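Local coordinates for single-stranded DNA-binding protein (Mycobacterium smegmatis, PDB 5GQO) that probably binds single-stranded DNA through an OB-fold domain that assembles with three other copies into a tetramer, at residues T26-V31 and N70-T75; G93-V98 and S130-R135; Y49-A54 and R84-S89. All blocks are in the same frame, centred on the assembly; numbering follows the deposited sequence.

How the contacts relate
Contact 1 lies inside the barrel; contact 3 is the buried seam where the helix packs on it. The two are linked through adjacent strands, since contact 1 uses strand 73-79 and contact 3 its neighbour 46-55. Contact 1 joins strands across the barrel with aliphatic and aromatic carbon alone, whereas contact 3 seats helix 80-89 against strand 46-55 through aromatic rings, with polar serine hydroxyls turned to helix carbonyls. Contact 2 is also largely buried but lies nearer the periphery, where the chain leaves the barrel, and its chemistry changes accordingly to an arginine, a serine and a cysteine. It is tied to contact 1 through adjacent strands 27-31 and 95-105. Residues of all three contacts also touch the third subunit.

Contact 1. Residues T26-V31 and N70-T75; sequences TPFTVV and NSLYVT
Val30 and Leu72 are the closest backbone partners, yet their CA atoms stand 8.8 Å apart, because strand 27-31 and segment 70-75 face each other across the protein interior instead of pairing edge to edge. Side chains bridge the gap. One methyl branch, Leu72 CD2, serves two partners. It meets the ring of Phe28 at the edge, close to the ring plane, 3.9 Å from CZ, as the two side chains reach in from opposite directions. Phe28 extends that far because its CG is trans to the backbone N (chi1 -179°), which sends the ring straight into the core. The same CD2 lies 4.1 Å from Val30 CG2. The other branch of Val30 continues the packing along the strand, CG1 approaching Val74 CG2 at 4.3 Å. All four residues are buried. Val120 of strand 117-122 adds to the surroundings of Phe28 and Val74, while Leu102 of a second subunit also packs on Phe28. Strand 27-31 pairs with 95-105, and 73-79 with 46-55 and 117-122, so the aliphatic and aromatic groups meeting over the intervening space form part of the hydrophobic core of the OB-fold barrel.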
ATOM      1  N   THR B  26      -8.800   5.314   0.433  1.00 38.80           N
ATOM      2  CA  THR B  26      -7.451   5.100  -0.122  1.00 38.47           C
ATOM      3  C   THR B  26      -6.399   4.731   0.982  1.00 38.79           C
ATOM      4  O   THR B  26      -5.957   5.607   1.740  1.00 36.19           O
ATOM      5  CB  THR B  26      -6.978   6.347  -0.898  1.00 38.65           C
ATOM      6  OG1 THR B  26      -7.829   6.560  -2.026  1.00 41.80           O
ATOM      7  CG2 THR B  26      -5.577   6.174  -1.431  1.00 38.43           C
ATOM      8  N   PRO B  27      -5.996   3.459   1.063  1.00 38.45           N
ATOM      9  CA  PRO B  27      -5.068   3.108   2.141  1.00 42.55           C
ATOM     10  C   PRO B  27      -3.700   3.690   1.910  1.00 38.64           C
ATOM     11  O   PRO B  27      -3.354   4.011   0.827  1.00 41.39           O
ATOM     12  CB  PRO B  27      -5.011   1.590   2.115  1.00 44.73           C
ATOM     13  CG  PRO B  27      -5.720   1.194   0.873  1.00 46.46           C
ATOM     14  CD  PRO B  27      -6.659   2.283   0.521  1.00 41.89           C
ATOM     15  N   PHE B  28      -2.974   3.917   2.987  1.00 43.89           N
ATOM     16  CA  PHE B  28      -1.723   4.616   2.932  1.00 39.84           C
ATOM     17  C   PHE B  28      -0.835   4.215   4.094  1.00 39.46           C
ATOM     18  O   PHE B  28      -1.319   4.023   5.233  1.00 39.56           O
ATOM     19  CB  PHE B  28      -2.019   6.093   2.989  1.00 41.90           C
ATOM     20  CG  PHE B  28      -0.793   6.968   2.914  1.00 43.14           C
ATOM     21  CD1 PHE B  28       0.023   6.942   1.791  1.00 48.16           C
ATOM     22  CD2 PHE B  28      -0.464   7.806   3.939  1.00 41.72           C
ATOM     23  CE1 PHE B  28       1.145   7.752   1.689  1.00 43.83           C
ATOM     24  CE2 PHE B  28       0.644   8.648   3.845  1.00 43.41           C
ATOM     25  CZ  PHE B  28       1.455   8.613   2.725  1.00 43.84           C
ATOM     26  N   THR B  29       0.465   4.151   3.805  1.00 36.12           N
ATOM     27  CA  THR B  29       1.494   3.903   4.773  1.00 32.40           C
ATOM     28  C   THR B  29       2.631   4.861   4.565  1.00 32.70           C
ATOM     29  O   THR B  29       3.024   5.094   3.449  1.00 34.83           O
ATOM     30  CB  THR B  29       2.085   2.549   4.631  1.00 31.80           C
ATOM     31  OG1 THR B  29       1.103   1.555   4.948  1.00 33.77           O
ATOM     32  CG2 THR B  29       3.260   2.423   5.633  1.00 36.62           C
ATOM     33  N   VAL B  30       3.118   5.473   5.642  1.00 36.26           N
ATOM     34  CA  VAL B  30       4.329   6.286   5.579  1.00 38.32           C
ATOM     35  C   VAL B  30       5.244   5.954   6.759  1.00 36.50           C
ATOM     36  O   VAL B  30       4.792   5.721   7.869  1.00 37.87           O
ATOM     37  CB  VAL B  30       4.039   7.813   5.523  1.00 41.68           C
ATOM     38  CG1 VAL B  30       3.352   8.324   6.782  1.00 43.63           C
ATOM     39  CG2 VAL B  30       5.316   8.601   5.289  1.00 40.65           C
ATOM     40  N   VAL B  31       6.528   5.929   6.483  1.00 34.66           N
ATOM     41  CA  VAL B  31       7.546   5.688   7.499  1.00 37.88           C
ATOM     42  C   VAL B  31       8.456   6.933   7.525  1.00 34.54           C
ATOM     43  O   VAL B  31       8.891   7.396   6.487  1.00 33.04           O
ATOM     44  CB  VAL B  31       8.385   4.460   7.119  1.00 33.57           C
ATOM     45  CG1 VAL B  31       9.566   4.342   8.041  1.00 31.47           C
ATOM     46  CG2 VAL B  31       7.518   3.200   7.109  1.00 31.62           C
ATOM     47  N   ASN B  70      14.057  12.404  -2.166  1.00 58.16           N
ATOM     48  CA  ASN B  70      12.702  13.001  -2.439  1.00 69.70           C
ATOM     49  C   ASN B  70      11.663  13.002  -1.281  1.00 69.25           C
ATOM     50  O   ASN B  70      11.126  11.961  -0.926  1.00 80.00           O
ATOM     51  N   SER B  71      11.368  14.157  -0.698  1.00 68.86           N
ATOM     52  CA  SER B  71      10.617  14.184   0.568  1.00 63.78           C
ATOM     53  C   SER B  71       9.063  14.197   0.442  1.00 58.27           C
ATOM     54  O   SER B  71       8.443  14.624  -0.582  1.00 52.00           O
ATOM     55  CB  SER B  71      11.083  15.328   1.450  1.00 64.47           C
ATOM     56  OG  SER B  71      12.492  15.416   1.463  1.00 75.01           O
ATOM     57  N   LEU B  72       8.461  13.653   1.490  1.00 47.83           N
ATOM     58  CA  LEU B  72       7.040  13.631   1.661  1.00 43.16           C
ATOM     59  C   LEU B  72       6.688  14.172   3.050  1.00 44.23           C
ATOM     60  O   LEU B  72       7.200  13.668   4.055  1.00 43.17           O
ATOM     61  CB  LEU B  72       6.499  12.208   1.501  1.00 39.02           C
ATOM     62  CG  LEU B  72       4.990  12.110   1.702  1.00 43.50           C
ATOM     63  CD1 LEU B  72       4.201  12.830   0.593  1.00 38.90           C
ATOM     64  CD2 LEU B  72       4.609  10.646   1.767  1.00 47.36           C
ATOM     65  N   TYR B  73       5.833  15.200   3.085  1.00 42.63           N
ATOM     66  CA  TYR B  73       5.338  15.821   4.315  1.00 43.86           C
ATOM     67  C   TYR B  73       3.838  15.608   4.369  1.00 43.04           C
ATOM     68  O   TYR B  73       3.155  15.883   3.384  1.00 44.58           O
ATOM     69  CB  TYR B  73       5.632  17.321   4.303  1.00 45.45           C
ATOM     70  CG  TYR B  73       7.106  17.587   4.225  1.00 53.12           C
ATOM     71  CD1 TYR B  73       7.922  17.472   5.369  1.00 56.42           C
ATOM     72  CD2 TYR B  73       7.708  17.911   3.010  1.00 54.56           C
ATOM     73  CE1 TYR B  73       9.289  17.665   5.296  1.00 57.42           C
ATOM     74  CE2 TYR B  73       9.079  18.113   2.929  1.00 60.51           C
ATOM     75  CZ  TYR B  73       9.865  17.984   4.074  1.00 61.45           C
ATOM     76  OH  TYR B  73      11.217  18.201   3.985  1.00 57.34           O
ATOM     77  N   VAL B  74       3.329  15.090   5.483  1.00 43.91           N
ATOM     78  CA  VAL B  74       1.876  14.932   5.670  1.00 45.33           C
ATOM     79  C   VAL B  74       1.447  15.173   7.098  1.00 40.95           C
ATOM     80  O   VAL B  74       2.195  14.954   8.004  1.00 40.27           O
ATOM     81  CB  VAL B  74       1.339  13.511   5.323  1.00 50.54           C
ATOM     82  CG1 VAL B  74       1.388  13.273   3.823  1.00 53.24           C
ATOM     83  CG2 VAL B  74       2.059  12.404   6.063  1.00 47.63           C
ATOM     84  N   THR B  75       0.207  15.600   7.273  1.00 41.12           N
ATOM     85  CA  THR B  75      -0.367  15.779   8.592  1.00 41.28           C
ATOM     86  C   THR B  75      -1.029  14.441   8.938  1.00 37.42           C
ATOM     87  O   THR B  75      -1.711  13.877   8.109  1.00 40.21           O
ATOM     88  CB  THR B  75      -1.385  16.939   8.544  1.00 42.34           C
ATOM     89  OG1 THR B  75      -0.706  18.145   8.202  1.00 42.71           O
ATOM     90  CG2 THR B  75      -2.110  17.115   9.852  1.00 42.77           C
TER

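Contact 2. Residues G93-V98 and S130-R135; sequences GDSVVV and SRCIAR
Ser95 and Arg131 pack carbon against a flat cation: Ser95 CB sits over the centre of one face of the guanidinium, 3.4 Å above its plane. The atom is nearly equidistant from CZ and NH1 of Arg131, 3.5 Å from each, and 3.7 Å from NH2. A bend in the arginine chain at chi3 (-82°) turns the group so that this face, and not its row of N-H groups, meets the serine. Further van der Waals contact is looser. Ser95 OG and Cys132 SG stand 4.1 Å apart, and the backbone N of Val96 lies obliquely to the guanidinium, 4.1 Å from Arg131 NH2.

In the fold, this joins the start of strand 95-105, a barrel strand of the OB domain, to the tail that follows the barrel. Beyond Cys132 the tail becomes strand 133-137, where Ile133 and Arg135 pair in an antiparallel ladder with a strand of the third subunit, carrying the sheet across the interface.

Polar interactions hold both partners from outside the two segments. Arg131 NH2 makes a salt bridge to Asp128 OD2 and a hydrogen bond to Gly32 O, while NH1 bonds Asn33 OD1. With several bonds spread round its rim, the guanidinium is fixed in rotation, and its charge is probably largely offset by Asp128. Ser95 OG hydrogen-bonds the backbone N of the same Asp128, in the loop before Ser130.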
ATOM      1  N   GLY B  93      10.613  14.636  16.610  1.00 46.46           N
ATOM      2  CA  GLY B  93      11.865  13.967  16.354  1.00 43.07           C
ATOM      3  C   GLY B  93      11.736  12.442  16.292  1.00 43.48           C
ATOM      4  O   GLY B  93      12.578  11.795  15.706  1.00 41.69           O
ATOM      5  N   ASP B  94      10.718  11.844  16.898  1.00 41.37           N
ATOM      6  CA  ASP B  94      10.691  10.388  16.958  1.00 43.97           C
ATOM      7  C   ASP B  94      10.410   9.805  15.569  1.00 45.76           C
ATOM      8  O   ASP B  94       9.718  10.398  14.702  1.00 37.85           O
ATOM      9  CB  ASP B  94       9.626   9.843  17.923  1.00 47.95           C
ATOM     10  CG  ASP B  94       9.937  10.107  19.398  1.00 46.34           C
ATOM     11  OD1 ASP B  94      11.099  10.284  19.745  1.00 46.24           O
ATOM     12  OD2 ASP B  94       8.972  10.147  20.209  1.00 51.10           O
ATOM     13  N   SER B  95      10.962   8.623  15.380  1.00 44.18           N
ATOM     14  CA  SER B  95      10.797   7.889  14.151  1.00 45.24           C
ATOM     15  C   SER B  95       9.437   7.246  14.248  1.00 41.23           C
ATOM     16  O   SER B  95       9.072   6.868  15.334  1.00 52.51           O
ATOM     17  CB  SER B  95      11.876   6.823  14.072  1.00 43.43           C
ATOM     18  OG  SER B  95      11.478   5.766  14.936  1.00 44.65           O
ATOM     19  N   VAL B  96       8.687   7.157  13.146  1.00 38.57           N
ATOM     20  CA  VAL B  96       7.325   6.613  13.160  1.00 40.65           C
ATOM     21  C   VAL B  96       6.994   5.751  11.972  1.00 40.22           C
ATOM     22  O   VAL B  96       7.458   6.005  10.852  1.00 40.57           O
ATOM     23  CB  VAL B  96       6.193   7.684  13.011  1.00 41.92           C
ATOM     24  CG1 VAL B  96       5.336   7.761  14.204  1.00 46.17           C
ATOM     25  CG2 VAL B  96       6.707   9.039  12.611  1.00 42.93           C
ATOM     26  N   VAL B  97       6.085   4.809  12.210  1.00 40.18           N
ATOM     27  CA  VAL B  97       5.399   4.054  11.163  1.00 37.09           C
ATOM     28  C   VAL B  97       3.947   4.470  11.281  1.00 37.54           C
ATOM     29  O   VAL B  97       3.381   4.358  12.364  1.00 36.03           O
ATOM     30  CB  VAL B  97       5.503   2.556  11.424  1.00 38.80           C
ATOM     31  CG1 VAL B  97       4.768   1.751  10.370  1.00 42.61           C
ATOM     32  CG2 VAL B  97       6.947   2.153  11.401  1.00 41.52           C
ATOM     33  N   VAL B  98       3.359   4.947  10.194  1.00 35.50           N
ATOM     34  CA  VAL B  98       1.964   5.380  10.192  1.00 35.73           C
ATOM     35  C   VAL B  98       1.170   4.637   9.104  1.00 38.34           C
ATOM     36  O   VAL B  98       1.544   4.651   7.914  1.00 38.64           O
ATOM     37  CB  VAL B  98       1.850   6.863   9.872  1.00 34.74           C
ATOM     38  CG1 VAL B  98       0.403   7.252   9.790  1.00 35.60           C
ATOM     39  CG2 VAL B  98       2.562   7.684  10.921  1.00 34.00           C
ATOM     40  N   SER B 130      13.348  -0.259  13.464  1.00 35.76           N
ATOM     41  CA  SER B 130      14.647  -0.323  12.762  1.00 39.51           C
ATOM     42  C   SER B 130      15.581   0.766  13.247  1.00 39.09           C
ATOM     43  O   SER B 130      16.764   0.705  13.017  1.00 41.96           O
ATOM     44  CB  SER B 130      14.488  -0.219  11.243  1.00 36.81           C
ATOM     45  OG  SER B 130      14.067   1.064  10.868  1.00 32.83           O
ATOM     46  N   ARG B 131      15.037   1.753  13.940  1.00 42.92           N
ATOM     47  CA  ARG B 131      15.794   2.921  14.319  1.00 41.14           C
ATOM     48  C   ARG B 131      15.736   3.201  15.819  1.00 41.54           C
ATOM     49  O   ARG B 131      16.266   4.231  16.280  1.00 43.31           O
ATOM     50  CB  ARG B 131      15.256   4.130  13.536  1.00 42.10           C
ATOM     51  CG  ARG B 131      15.635   4.125  12.072  1.00 43.24           C
ATOM     52  CD  ARG B 131      15.192   5.379  11.380  1.00 43.61           C
ATOM     53  NE  ARG B 131      13.794   5.238  11.027  1.00 45.15           N
ATOM     54  CZ  ARG B 131      12.978   6.270  10.814  1.00 50.97           C
ATOM     55  NH1 ARG B 131      13.415   7.540  10.955  1.00 45.89           N
ATOM     56  NH2 ARG B 131      11.678   6.034  10.502  1.00 47.33           N
ATOM     57  N   CYS B 132      15.151   2.294  16.600  1.00 39.01           N
ATOM     58  CA  CYS B 132      14.969   2.529  18.029  1.00 37.37           C
ATOM     59  C   CYS B 132      14.555   1.251  18.742  1.00 39.36           C
ATOM     60  O   CYS B 132      14.446   0.195  18.129  1.00 48.07           O
ATOM     61  CB  CYS B 132      13.932   3.649  18.246  1.00 40.64           C
ATOM     62  SG  CYS B 132      12.198   3.177  17.975  1.00 41.89           S
ATOM     63  N   ILE B 133      14.304   1.358  20.046  1.00 42.14           N
ATOM     64  CA  ILE B 133      13.792   0.267  20.873  1.00 41.80           C
ATOM     65  C   ILE B 133      12.525   0.778  21.583  1.00 40.49           C
ATOM     66  O   ILE B 133      12.395   1.959  21.889  1.00 41.42           O
ATOM     67  CB  ILE B 133      14.819  -0.061  21.968  1.00 50.19           C
ATOM     68  CG1 ILE B 133      16.157  -0.488  21.364  1.00 58.45           C
ATOM     69  CG2 ILE B 133      14.305  -1.099  22.953  1.00 56.80           C
ATOM     70  CD1 ILE B 133      16.292  -1.957  21.096  1.00 59.98           C
ATOM     71  N   ALA B 134      11.622  -0.122  21.923  1.00 42.76           N
ATOM     72  CA  ALA B 134      10.431   0.244  22.656  1.00 42.24           C
ATOM     73  C   ALA B 134      10.118  -0.757  23.746  1.00 42.77           C
ATOM     74  O   ALA B 134      10.081  -1.987  23.528  1.00 43.30           O
ATOM     75  CB  ALA B 134       9.255   0.348  21.716  1.00 42.74           C
ATOM     76  N   ARG B 135       9.856  -0.202  24.921  1.00 42.47           N
ATOM     77  CA  ARG B 135       9.403  -0.947  26.065  1.00 44.16           C
ATOM     78  C   ARG B 135       7.863  -0.769  26.089  1.00 43.14           C
ATOM     79  O   ARG B 135       7.324   0.337  26.301  1.00 36.37           O
ATOM     80  CB  ARG B 135      10.109  -0.354  27.282  1.00 52.28           C
ATOM     81  CG  ARG B 135      11.592   0.065  26.998  1.00 57.08           C
ATOM     82  CD  ARG B 135      12.483  -1.106  26.585  1.00 55.05           C
ATOM     83  NE  ARG B 135      12.511  -2.062  27.682  1.00 58.53           N
ATOM     84  CZ  ARG B 135      13.244  -1.892  28.783  1.00 56.90           C
ATOM     85  NH1 ARG B 135      14.041  -0.829  28.928  1.00 57.11           N
ATOM     86  NH2 ARG B 135      13.183  -2.788  29.746  1.00 61.72           N
TER

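Contact 3. Residues Y49-A54 and R84-S89; sequences YKFRVA and RGVSAS
Helix 80-89, which in the OB fold links strands 73-79 and 95-105, packs here on strand 46-55, where Tyr49 and Phe51 receive Val86 and Ser87 of the helix. The axes of strand 49-54 and helix 84-89 approach to 9.0 Å and make an angle of 59°, so the helix runs askew over the strand.

Ser87 presses on the tyrosine ring in a CH-pi contact. Its CB lies 3.6 Å from the Tyr49 ring centroid and 15° off the normal, displaced toward the rim on the CZ side, while Ser87 CA comes within 3.5 Å of Tyr49 CE2. Tyr49 offers this face because its CG is turned away from the backbone N (chi1 -161°), laying the ring along the helix surface. Val86 uses a single branch for both aromatics: CG1 approaches the edge of the Tyr49 ring, 3.8 Å from CD2, and reaches Phe51 CE2 at 3.7 Å, obliquely to that second ring.

Placing a helix against one end of the strand barrel is the usual OB-fold layout. Here the packing runs on to Pro38 of strand 33-43, which both Tyr49 and Phe51 touch; Pro38 belongs to a calcium site seen in a structure of this protein, although no ion is bound to this chain.

The serine hydroxyls turn to carbonyls of their own helix. Ser87 OG has both Ala83 O and Arg84 O within hydrogen-bonding reach. Ser89 OG donates to Gly85 O at 2.7 Å and is also hydrogen-bonded to the backbone N of Ala134 of the third subunit, whose Leu129 packs on Val86.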
ATOM      1  N   TYR B  49      -5.170  13.849  18.240  1.00 47.69           N
ATOM      2  CA  TYR B  49      -3.775  14.166  18.393  1.00 41.76           C
ATOM      3  C   TYR B  49      -3.174  14.148  17.032  1.00 40.25           C
ATOM      4  O   TYR B  49      -3.210  13.156  16.317  1.00 47.57           O
ATOM      5  CB  TYR B  49      -3.150  13.115  19.251  1.00 46.53           C
ATOM      6  CG  TYR B  49      -1.856  13.503  19.881  1.00 51.86           C
ATOM      7  CD1 TYR B  49      -1.809  14.489  20.849  1.00 57.60           C
ATOM      8  CD2 TYR B  49      -0.673  12.836  19.558  1.00 52.18           C
ATOM      9  CE1 TYR B  49      -0.613  14.823  21.456  1.00 62.72           C
ATOM     10  CE2 TYR B  49       0.517  13.154  20.155  1.00 53.29           C
ATOM     11  CZ  TYR B  49       0.546  14.151  21.103  1.00 63.82           C
ATOM     12  OH  TYR B  49       1.724  14.470  21.723  1.00 65.64           O
ATOM     13  N   LYS B  50      -2.622  15.272  16.644  1.00 41.26           N
ATOM     14  CA  LYS B  50      -2.216  15.432  15.304  1.00 42.99           C
ATOM     15  C   LYS B  50      -0.855  16.075  15.188  1.00 44.51           C
ATOM     16  O   LYS B  50      -0.429  16.848  16.041  1.00 44.40           O
ATOM     17  CB  LYS B  50      -3.253  16.243  14.573  1.00 46.01           C
ATOM     18  CG  LYS B  50      -3.428  17.654  15.037  1.00 54.49           C
ATOM     19  CD  LYS B  50      -4.177  18.455  13.990  1.00 67.10           C
ATOM     20  CE  LYS B  50      -3.245  19.093  12.968  1.00 77.58           C
ATOM     21  NZ  LYS B  50      -3.977  19.813  11.880  1.00 79.19           N
ATOM     22  N   PHE B  51      -0.164  15.767  14.106  1.00 41.05           N
ATOM     23  CA  PHE B  51       1.220  16.160  13.991  1.00 35.93           C
ATOM     24  C   PHE B  51       1.649  15.989  12.587  1.00 40.95           C
ATOM     25  O   PHE B  51       0.945  15.400  11.757  1.00 45.70           O
ATOM     26  CB  PHE B  51       2.083  15.314  14.968  1.00 38.62           C
ATOM     27  CG  PHE B  51       1.837  13.818  14.909  1.00 35.05           C
ATOM     28  CD1 PHE B  51       2.527  13.054  14.033  1.00 38.03           C
ATOM     29  CD2 PHE B  51       0.919  13.204  15.707  1.00 39.21           C
ATOM     30  CE1 PHE B  51       2.308  11.677  13.922  1.00 38.76           C
ATOM     31  CE2 PHE B  51       0.709  11.818  15.638  1.00 40.61           C
ATOM     32  CZ  PHE B  51       1.389  11.060  14.721  1.00 34.76           C
ATOM     33  N   ARG B  52       2.837  16.480  12.296  1.00 46.97           N
ATOM     34  CA  ARG B  52       3.349  16.461  10.934  1.00 47.36           C
ATOM     35  C   ARG B  52       4.438  15.398  10.819  1.00 42.78           C
ATOM     36  O   ARG B  52       5.213  15.207  11.752  1.00 45.85           O
ATOM     37  CB  ARG B  52       3.933  17.825  10.712  1.00 57.51           C
ATOM     38  CG  ARG B  52       3.987  18.309   9.286  1.00 65.25           C
ATOM     39  CD  ARG B  52       3.025  19.437   9.081  1.00 62.91           C
ATOM     40  NE  ARG B  52       2.324  19.167   7.847  1.00 66.52           N
ATOM     41  CZ  ARG B  52       2.864  19.336   6.650  1.00 71.23           C
ATOM     42  NH1 ARG B  52       2.143  19.058   5.562  1.00 68.51           N
ATOM     43  NH2 ARG B  52       4.116  19.800   6.538  1.00 73.49           N
ATOM     44  N   VAL B  53       4.465  14.682   9.695  1.00 41.69           N
ATOM     45  CA  VAL B  53       5.451  13.617   9.459  1.00 42.49           C
ATOM     46  C   VAL B  53       6.215  13.885   8.164  1.00 42.47           C
ATOM     47  O   VAL B  53       5.612  14.247   7.151  1.00 40.87           O
ATOM     48  CB  VAL B  53       4.836  12.202   9.381  1.00 37.69           C
ATOM     49  CG1 VAL B  53       5.920  11.164   9.044  1.00 38.25           C
ATOM     50  CG2 VAL B  53       4.205  11.831  10.701  1.00 38.79           C
ATOM     51  N   ALA B  54       7.534  13.699   8.240  1.00 41.50           N
ATOM     52  CA  ALA B  54       8.425  13.747   7.085  1.00 40.34           C
ATOM     53  C   ALA B  54       8.934  12.359   6.830  1.00 42.81           C
ATOM     54  O   ALA B  54       9.332  11.622   7.757  1.00 37.92           O
ATOM     55  CB  ALA B  54       9.595  14.636   7.361  1.00 39.90           C
ATOM     56  N   ARG B  84      -4.420   8.454  22.372  1.00 47.80           N
ATOM     57  CA  ARG B  84      -3.866   8.227  23.709  1.00 53.26           C
ATOM     58  C   ARG B  84      -2.504   7.545  23.689  1.00 52.51           C
ATOM     59  O   ARG B  84      -1.543   8.075  24.253  1.00 56.01           O
ATOM     60  CB  ARG B  84      -4.872   7.516  24.634  1.00 63.70           C
ATOM     61  CG  ARG B  84      -5.848   8.524  25.266  1.00 75.95           C
ATOM     62  CD  ARG B  84      -6.841   7.941  26.270  1.00 80.62           C
ATOM     63  NE  ARG B  84      -7.892   7.137  25.629  1.00 78.28           N
ATOM     64  CZ  ARG B  84      -8.895   7.636  24.890  1.00 75.68           C
ATOM     65  NH1 ARG B  84      -9.025   8.949  24.665  1.00 70.30           N
ATOM     66  NH2 ARG B  84      -9.792   6.802  24.370  1.00 73.52           N
ATOM     67  N   GLY B  85      -2.406   6.401  23.022  1.00 49.39           N
ATOM     68  CA  GLY B  85      -1.127   5.707  22.860  1.00 48.62           C
ATOM     69  C   GLY B  85      -0.048   6.611  22.306  1.00 44.33           C
ATOM     70  O   GLY B  85       1.094   6.606  22.785  1.00 45.05           O
ATOM     71  N   VAL B  86      -0.397   7.398  21.291  1.00 42.20           N
ATOM     72  CA  VAL B  86       0.606   8.195  20.617  1.00 42.34           C
ATOM     73  C   VAL B  86       1.068   9.332  21.493  1.00 46.46           C
ATOM     74  O   VAL B  86       2.268   9.643  21.507  1.00 57.04           O
ATOM     75  CB  VAL B  86       0.161   8.679  19.217  1.00 40.36           C
ATOM     76  CG1 VAL B  86       1.164   9.663  18.657  1.00 40.03           C
ATOM     77  CG2 VAL B  86       0.046   7.490  18.257  1.00 40.56           C
ATOM     78  N   SER B  87       0.157   9.984  22.205  1.00 48.57           N
ATOM     79  CA  SER B  87       0.578  11.142  23.053  1.00 52.03           C
ATOM     80  C   SER B  87       1.417  10.681  24.257  1.00 43.66           C
ATOM     81  O   SER B  87       2.368  11.309  24.619  1.00 47.47           O
ATOM     82  CB  SER B  87      -0.637  11.919  23.522  1.00 53.31           C
ATOM     83  OG  SER B  87      -1.496  11.004  24.175  1.00 57.46           O
ATOM     84  N   ALA B  88       1.095   9.526  24.796  1.00 37.70           N
ATOM     85  CA  ALA B  88       1.894   8.917  25.850  1.00 39.36           C
ATOM     86  C   ALA B  88       3.282   8.412  25.412  1.00 44.38           C
ATOM     87  O   ALA B  88       4.132   8.179  26.263  1.00 44.94           O
ATOM     88  CB  ALA B  88       1.132   7.717  26.396  1.00 38.36           C
ATOM     89  N   SER B  89       3.470   8.144  24.116  1.00 42.65           N
ATOM     90  CA  SER B  89       4.622   7.410  23.639  1.00 40.78           C
ATOM     91  C   SER B  89       5.573   8.179  22.724  1.00 39.77           C
ATOM     92  O   SER B  89       6.766   7.948  22.804  1.00 43.48           O
ATOM     93  CB  SER B  89       4.159   6.173  22.922  1.00 39.70           C
ATOM     94  OG  SER B  89       3.305   5.437  23.761  1.00 40.35           O
TER